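Local coordinates for protein exosome complex component Rrp41 (Archaeoglobus fulgidus, PDB 3M7N) that probably serves as the catalytic subunit of the archaeal exosome, degrading RNA from its 3' end and able to add heteromeric RNA tails, at residues Val52-Phe57 against Leu141-Val146. The protein carries 1 engineered substitution. Residues are numbered along the deposited sequence; the frame is centred on the assembly and turned at random.
Sequences VIAAVF and LNAASV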
# COMPACT_ATOMS: atom_id res chain seq x y z
N VAL E 52 -20.69 -22.20 6.11
CA VAL E 52 -20.22 -20.84 6.03
C VAL E 52 -20.60 -20.08 7.27
O VAL E 52 -21.54 -20.45 7.97
CB VAL E 52 -20.82 -20.10 4.81
CG1 VAL E 52 -20.66 -20.93 3.55
CG2 VAL E 52 -22.28 -19.79 5.04
N ILE E 53 -19.86 -19.01 7.53
CA ILE E 53 -20.19 -18.11 8.62
C ILE E 53 -20.10 -16.64 8.20
O ILE E 53 -19.21 -16.24 7.45
CB ILE E 53 -19.36 -18.45 9.91
CG1 ILE E 53 -19.83 -17.58 11.07
CG2 ILE E 53 -17.86 -18.32 9.65
CD1 ILE E 53 -19.56 -18.21 12.43
N ALA E 54 -21.04 -15.83 8.65
CA ALA E 54 -21.11 -14.44 8.21
C ALA E 54 -21.10 -13.55 9.42
O ALA E 54 -21.63 -13.91 10.47
CB ALA E 54 -22.38 -14.18 7.39
N ALA E 55 -20.55 -12.35 9.24
CA ALA E 55 -20.41 -11.41 10.33
C ALA E 55 -20.56 -9.99 9.79
O ALA E 55 -20.05 -9.65 8.71
CB ALA E 55 -19.04 -11.59 11.01
N VAL E 56 -21.25 -9.17 10.57
CA VAL E 56 -21.50 -7.80 10.20
C VAL E 56 -21.03 -6.82 11.28
O VAL E 56 -21.29 -7.01 12.48
CB VAL E 56 -23.00 -7.58 9.95
CG1 VAL E 56 -23.33 -6.09 9.82
CG2 VAL E 56 -23.43 -8.36 8.71
N PHE E 57 -20.36 -5.77 10.85
CA PHE E 57 -19.92 -4.70 11.74
C PHE E 57 -20.33 -3.40 11.10
O PHE E 57 -19.94 -3.12 9.97
CB PHE E 57 -18.39 -4.72 11.89
CG PHE E 57 -17.84 -6.03 12.37
CD1 PHE E 57 -17.59 -7.06 11.48
CD2 PHE E 57 -17.57 -6.23 13.71
CE1 PHE E 57 -17.07 -8.29 11.92
CE2 PHE E 57 -17.05 -7.46 14.16
CZ PHE E 57 -16.81 -8.49 13.27
N LEU E 141 -24.35 -15.56 0.59
CA LEU E 141 -25.34 -14.51 0.45
C LEU E 141 -26.52 -14.73 1.41
O LEU E 141 -27.02 -13.77 2.02
CB LEU E 141 -25.83 -14.39 -0.99
CG LEU E 141 -24.96 -13.62 -2.00
CD1 LEU E 141 -25.50 -13.82 -3.43
CD2 LEU E 141 -24.88 -12.14 -1.62
N ASN E 142 -26.94 -15.99 1.57
CA ASN E 142 -28.04 -16.25 2.49
C ASN E 142 -27.62 -15.96 3.91
O ASN E 142 -28.38 -15.36 4.68
CB ASN E 142 -28.58 -17.69 2.39
CG ASN E 142 -29.35 -17.93 1.11
OD1 ASN E 142 -30.18 -17.10 0.71
ND2 ASN E 142 -29.05 -19.05 0.45
N ALA E 143 -26.41 -16.39 4.26
CA ALA E 143 -25.92 -16.18 5.62
C ALA E 143 -25.73 -14.70 5.87
O ALA E 143 -26.09 -14.18 6.94
CB ALA E 143 -24.63 -16.94 5.84
N ALA E 144 -25.23 -13.98 4.87
CA ALA E 144 -25.01 -12.55 5.06
C ALA E 144 -26.30 -11.74 5.31
O ALA E 144 -26.31 -10.83 6.14
CB ALA E 144 -24.23 -11.97 3.90
N SER E 145 -27.39 -12.08 4.61
CA SER E 145 -28.67 -11.38 4.79
C SER E 145 -29.23 -11.65 6.18
O SER E 145 -29.82 -10.76 6.81
CB SER E 145 -29.70 -11.77 3.71
OG SER E 145 -30.84 -10.91 3.71
N VAL E 146 -29.05 -12.88 6.66
CA VAL E 146 -29.44 -13.21 8.03
C VAL E 146 -28.63 -12.35 9.01
O VAL E 146 -29.21 -11.69 9.88
CB VAL E 146 -29.29 -14.72 8.35
CG1 VAL E 146 -29.44 -14.98 9.85
CG2 VAL E 146 -30.32 -15.52 7.59
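Ala54 of strand 52-57 and Ala143 of helix 141-146 meet in the core of the RNase PH fold, where the helix lies against one face of the mixed sheet of the first exoribonuclease domain. The axes of the two segments approach to 7.3 Å and run broadly the same way, 36° apart. With alanines at the crossing, the backbones come near each other: Ala54 CA is 5.4 Å from Ala144 CA.

The contact is made by van der Waals packing, and no hydrogen bond joins the segments. The methyl of Ala54 touches helix backbone as well as side chain. Its CB lies 3.7 Å from Ala143 C and 3.8 Å from Ala144 N, resting on the peptide unit that links these two residues. Ala143 CB, in turn, fits between two strand side chains that face the helix, those of Val52 and Ala54; its distance to Ala54 CB is 3.9 Å. Val56 also directs its CB to the helix side but stands farther off.

Ser145 N donates to Leu141 O inside the helix. In the sheet, the backbones of Val52, Ala54 and Val56 bond to strand 41-47 and its approach at Gly41, those of Ile53 and Ala55 to strand 122-129. Ile53 and Ala55 point away from the helix and pack on Leu88 of the neighbouring exonuclease 2 chain, while Phe109 of helix 96-110 packs against Ala144.

At the Val52 end, chi1 of -50° puts CG1 anti to the carbonyl carbon, which leaves CG2 between the backbone N and that carbon; Val52 CG2 meets Ala143 CB at 3.8 Å.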